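Local coordinates for molinate hydrolase (Gulosibacter molinativorax, PDB 4WGX), which probably hydrolyses carbon-nitrogen bonds other than peptide bonds, as a metal-dependent member of the amidohydrolase superfamily named for the synthetic compound molinate, at residues F207-V212 and P247-T252; D267-A272 and L293-Q298. All coordinates share one frame; numbering follows the deposited sequence.

Contact 1: residues F207-V212 and P247-T252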
# COMPACT_ATOMS: atom_id res chain seq x y z
N PHE A 207 4.09 -17.92 33.89
CA PHE A 207 2.65 -17.88 33.72
C PHE A 207 2.35 -18.01 32.23
O PHE A 207 3.26 -18.00 31.42
CB PHE A 207 2.06 -16.59 34.30
CG PHE A 207 2.81 -15.36 33.93
CD1 PHE A 207 2.49 -14.66 32.78
CD2 PHE A 207 3.81 -14.87 34.74
CE1 PHE A 207 3.17 -13.53 32.45
CE2 PHE A 207 4.49 -13.73 34.39
CZ PHE A 207 4.18 -13.06 33.24
N CYS A 208 1.07 -18.14 31.87
CA CYS A 208 0.70 -18.35 30.48
C CYS A 208 -0.39 -17.39 30.08
O CYS A 208 -1.44 -17.35 30.72
CB CYS A 208 0.24 -19.78 30.25
SG CYS A 208 -0.13 -20.11 28.52
N LYS A 209 -0.14 -16.63 29.01
CA LYS A 209 -1.15 -15.73 28.46
C LYS A 209 -1.73 -16.27 27.16
O LYS A 209 -1.01 -16.59 26.22
CB LYS A 209 -0.59 -14.34 28.21
CG LYS A 209 -1.71 -13.34 28.01
CD LYS A 209 -1.28 -11.90 28.21
CE LYS A 209 -0.69 -11.30 26.96
NZ LYS A 209 -0.79 -9.83 27.02
N ILE A 210 -3.04 -16.36 27.14
CA ILE A 210 -3.78 -16.86 26.00
C ILE A 210 -4.51 -15.71 25.28
O ILE A 210 -5.13 -14.86 25.90
CB ILE A 210 -4.79 -17.93 26.44
CG1 ILE A 210 -4.04 -19.13 27.01
CG2 ILE A 210 -5.66 -18.36 25.28
CD1 ILE A 210 -4.91 -20.17 27.65
N ALA A 211 -4.39 -15.70 23.95
CA ALA A 211 -5.13 -14.75 23.13
C ALA A 211 -6.57 -15.23 22.98
O ALA A 211 -6.87 -15.92 22.03
CB ALA A 211 -4.48 -14.61 21.77
N VAL A 212 -7.43 -14.86 23.91
CA VAL A 212 -8.83 -15.27 23.84
C VAL A 212 -9.46 -14.66 22.60
O VAL A 212 -10.15 -15.33 21.84
CB VAL A 212 -9.61 -14.86 25.10
CG1 VAL A 212 -11.09 -15.18 24.94
CG2 VAL A 212 -9.06 -15.56 26.32
N PRO A 247 -0.11 -19.43 36.80
CA PRO A 247 -1.24 -18.52 36.59
C PRO A 247 -1.69 -18.38 35.13
O PRO A 247 -0.88 -18.49 34.21
CB PRO A 247 -0.71 -17.18 37.10
CG PRO A 247 0.39 -17.51 38.00
CD PRO A 247 1.02 -18.74 37.43
N LEU A 248 -2.98 -18.14 34.95
CA LEU A 248 -3.58 -17.97 33.65
C LEU A 248 -3.81 -16.50 33.38
O LEU A 248 -4.50 -15.84 34.14
CB LEU A 248 -4.89 -18.74 33.56
CG LEU A 248 -5.73 -18.53 32.30
CD1 LEU A 248 -5.03 -19.11 31.11
CD2 LEU A 248 -7.08 -19.16 32.48
N LEU A 249 -3.21 -15.98 32.31
CA LEU A 249 -3.52 -14.63 31.84
C LEU A 249 -4.35 -14.72 30.57
O LEU A 249 -4.26 -15.69 29.83
CB LEU A 249 -2.25 -13.81 31.58
CG LEU A 249 -1.69 -13.03 32.76
CD1 LEU A 249 -1.28 -13.97 33.88
CD2 LEU A 249 -0.52 -12.15 32.32
N THR A 250 -5.16 -13.70 30.34
CA THR A 250 -5.92 -13.59 29.10
C THR A 250 -5.68 -12.26 28.40
O THR A 250 -5.42 -11.24 29.04
CB THR A 250 -7.43 -13.76 29.34
OG1 THR A 250 -7.88 -12.77 30.26
CG2 THR A 250 -7.74 -15.13 29.87
N HIS A 251 -5.75 -12.31 27.08
CA HIS A 251 -5.85 -11.12 26.24
C HIS A 251 -7.27 -11.08 25.67
O HIS A 251 -7.68 -12.00 25.00
CB HIS A 251 -4.80 -11.16 25.14
CG HIS A 251 -5.07 -10.24 23.99
ND1 HIS A 251 -4.62 -8.94 23.95
CD2 HIS A 251 -5.72 -10.45 22.82
CE1 HIS A 251 -4.99 -8.38 22.82
NE2 HIS A 251 -5.65 -9.28 22.11
N THR A 252 -8.00 -10.02 25.97
CA THR A 252 -9.36 -9.83 25.48
C THR A 252 -9.56 -8.43 24.95
O THR A 252 -8.95 -7.49 25.43
CB THR A 252 -10.43 -10.11 26.57
OG1 THR A 252 -10.26 -9.21 27.67
CG2 THR A 252 -10.35 -11.52 27.05
O HOH W 1 -2.76 -8.30 26.03
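Cys-208 bonds through its backbone to both Pro-247 and Leu-249, starting the run of hydrogen bonds that joins two parallel strands of the amidohydrolase TIM barrel, 208-211 and 248-251. Cys-208 N gives its hydrogen to Pro-247 O, and Cys-208 O takes that of Leu-249 N at 2.7 Å. Ile-210 repeats the pattern: its N donates to Leu-249 O from above the carbonyl plane, 40° out of it, while its O receives His-251 N at 2.9 Å. Leu-249 O is also approached by Lys-209 CA (3.4 Å), a CA-H...O contact. Val-212, the last residue of the inverse gamma turn centred on Ala-211, reaches His-251 O weakly through its N, which also bonds weakly to Ile-210 O. On one face of the sheet Ile-210 CD1 packs on Leu-248 CD1 (3.6 Å) against helix 231-243. On the other, Lys-209 lays its CG against Leu-249 CB at 3.6 Å, and Leu-249 CD2 reaches the ring of Phe-207. The lysine chain, bent at chi3 (85°), carries NZ toward the histidine, where it donates to a water at 2.7 Å; the same water lies in the plane of the His-251 ring, 2.9 Å from ND1. NZ is further bonded to Thr-113 OG1 and to a bound methylpentanediol. His-251 is seen as a zinc ligand in a structure of this protein. Backbone bonds thus satisfy the strand amides, while the bond from His-251 NE2 to Asp-214 O and the water at ND1 probably keep the imidazole oriented with no zinc bound to this chain.

Contact 2: residues D267-A272 and L293-Q298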
# COMPACT_ATOMS: atom_id res chain seq x y z
N ASP A 267 -6.55 -15.63 36.28
CA ASP A 267 -5.83 -15.02 37.39
C ASP A 267 -5.56 -13.55 37.14
O ASP A 267 -5.53 -12.75 38.07
CB ASP A 267 -4.52 -15.76 37.63
CG ASP A 267 -4.74 -17.19 38.13
OD1 ASP A 267 -5.09 -17.35 39.31
OD2 ASP A 267 -4.56 -18.13 37.33
N LEU A 268 -5.36 -13.20 35.88
CA LEU A 268 -5.23 -11.80 35.51
C LEU A 268 -5.71 -11.56 34.09
O LEU A 268 -5.31 -12.24 33.15
CB LEU A 268 -3.80 -11.33 35.67
CG LEU A 268 -3.60 -9.82 35.52
CD1 LEU A 268 -4.36 -9.04 36.57
CD2 LEU A 268 -2.13 -9.49 35.58
N MET A 269 -6.59 -10.58 33.94
CA MET A 269 -7.17 -10.24 32.66
C MET A 269 -6.56 -8.95 32.14
O MET A 269 -6.82 -7.88 32.67
CB MET A 269 -8.69 -10.15 32.80
CG MET A 269 -9.31 -11.53 32.96
SD MET A 269 -11.02 -11.57 33.46
CE MET A 269 -10.94 -10.68 35.00
N ILE A 270 -5.73 -9.05 31.10
CA ILE A 270 -4.99 -7.90 30.59
C ILE A 270 -5.89 -7.03 29.73
O ILE A 270 -6.69 -7.53 28.94
CB ILE A 270 -3.75 -8.33 29.78
CG1 ILE A 270 -2.87 -9.26 30.61
CG2 ILE A 270 -2.97 -7.11 29.36
CD1 ILE A 270 -2.27 -8.63 31.84
N HIS A 271 -5.69 -5.72 29.88
CA HIS A 271 -6.63 -4.68 29.46
C HIS A 271 -8.08 -5.15 29.33
O HIS A 271 -8.66 -5.15 28.25
CB HIS A 271 -6.16 -4.00 28.15
CG HIS A 271 -5.71 -4.94 27.07
ND1 HIS A 271 -6.55 -5.85 26.46
CD2 HIS A 271 -4.51 -5.05 26.45
CE1 HIS A 271 -5.87 -6.51 25.54
NE2 HIS A 271 -4.64 -6.05 25.51
N ALA A 272 -8.64 -5.51 30.48
CA ALA A 272 -10.01 -5.97 30.64
C ALA A 272 -11.07 -4.96 30.19
O ALA A 272 -12.17 -5.34 29.83
CB ALA A 272 -10.24 -6.34 32.11
N LEU A 293 -11.94 -11.59 40.87
CA LEU A 293 -10.88 -11.76 39.88
C LEU A 293 -10.15 -10.46 39.63
O LEU A 293 -10.71 -9.39 39.78
CB LEU A 293 -11.43 -12.27 38.56
CG LEU A 293 -12.19 -13.58 38.60
CD1 LEU A 293 -12.62 -13.91 37.19
CD2 LEU A 293 -11.34 -14.70 39.19
N TRP A 294 -8.88 -10.57 39.26
CA TRP A 294 -8.04 -9.40 38.99
C TRP A 294 -8.13 -8.92 37.55
O TRP A 294 -7.93 -9.69 36.62
CB TRP A 294 -6.57 -9.71 39.31
CG TRP A 294 -6.32 -9.98 40.75
CD1 TRP A 294 -6.08 -11.19 41.33
CD2 TRP A 294 -6.28 -9.03 41.81
NE1 TRP A 294 -5.90 -11.05 42.67
CE2 TRP A 294 -6.02 -9.73 43.00
CE3 TRP A 294 -6.45 -7.64 41.86
CZ2 TRP A 294 -5.92 -9.09 44.23
CZ3 TRP A 294 -6.35 -7.01 43.08
CH2 TRP A 294 -6.09 -7.74 44.25
N SER A 295 -8.43 -7.64 37.38
CA SER A 295 -8.43 -7.01 36.06
C SER A 295 -7.27 -6.03 35.97
O SER A 295 -7.13 -5.16 36.82
CB SER A 295 -9.74 -6.26 35.78
OG SER A 295 -10.85 -7.13 35.81
N GLU A 296 -6.45 -6.20 34.96
CA GLU A 296 -5.47 -5.18 34.62
C GLU A 296 -6.17 -4.23 33.64
O GLU A 296 -6.94 -4.67 32.79
CB GLU A 296 -4.20 -5.80 34.03
CG GLU A 296 -3.11 -4.80 33.70
CD GLU A 296 -3.10 -4.38 32.23
OE1 GLU A 296 -4.13 -4.50 31.55
OE2 GLU A 296 -2.04 -3.94 31.76
N VAL A 297 -5.94 -2.94 33.80
CA VAL A 297 -6.49 -1.96 32.89
C VAL A 297 -5.37 -1.02 32.50
O VAL A 297 -4.42 -0.85 33.25
CB VAL A 297 -7.65 -1.18 33.51
CG1 VAL A 297 -8.72 -2.14 34.01
CG2 VAL A 297 -7.16 -0.32 34.65
N GLN A 298 -5.48 -0.42 31.32
CA GLN A 298 -4.43 0.44 30.78
C GLN A 298 -5.03 1.76 30.35
O GLN A 298 -5.45 1.90 29.22
CB GLN A 298 -3.72 -0.26 29.62
CG GLN A 298 -3.01 -1.52 30.07
CD GLN A 298 -2.34 -2.32 28.96
OE1 GLN A 298 -1.82 -3.39 29.21
NE2 GLN A 298 -2.35 -1.79 27.75
O HOH W 2 -8.09 -13.35 39.02
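Met-269 and Ser-295 form the single backbone bridge between neighbouring segments of the TIM barrel, with Met-269 N bonded to Trp-294 O and Glu-296 N to Met-269 O. Met-269 bends at its last torsion, which brings CE to 3.6 Å from Ser-295 OG and against Leu-293 CB. Leu-268 CD1 presses on Trp-294 CB at 3.6 Å, crossing the tryptophan side chain, whose indole leads away toward helix 393-398. Glu-296 sets its CG opposite the backbone N (chi1 -177°) and then turns sharply at chi2 (-97°), bringing the carboxylate to the backbone N of His-271. OE1 there accepts His-271 N nearly along its C-O axis and rests 3.6 Å from Ile-270 CG2. Ala-272 N goes to the main-chain O of the same glutamate, so one residue holds two successive amides, those of His-271 and Ala-272. A leucine in place of Glu-296 would probably leave His-271 N without its acceptor and the peptide of this zinc-binding histidine less firmly placed. Gln-298, bonded to Asp-342, stands its amide at 87° to the imidazole of His-271, with NE2 4.1 Å from CD2 at the ring's edge.

Both contacts lie in the barrel wall, their centres about 10 Å apart; contact 1 is buried throughout, while in contact 2 Asp-267 and Trp-294 are partly exposed. Strands 248-251 and 268-270 lie side by side in one sheet. Thr-250 O and Ile-270 N, 3.0 Å apart, probably form one of the bonds joining them; Asp-267 OD2, salt-bridged to Arg-242, probably takes Leu-248 N as well. Contact 1 is the more regular: four parallel bridges, all direct bonds backbone to backbone. In contact 2, the bridge is single and a carboxylate serves as acceptor beside three carbonyls. Each contributes a histidine to the zinc site, unoccupied in this chain, where the rings of His-251 and His-271 meet at about 80°.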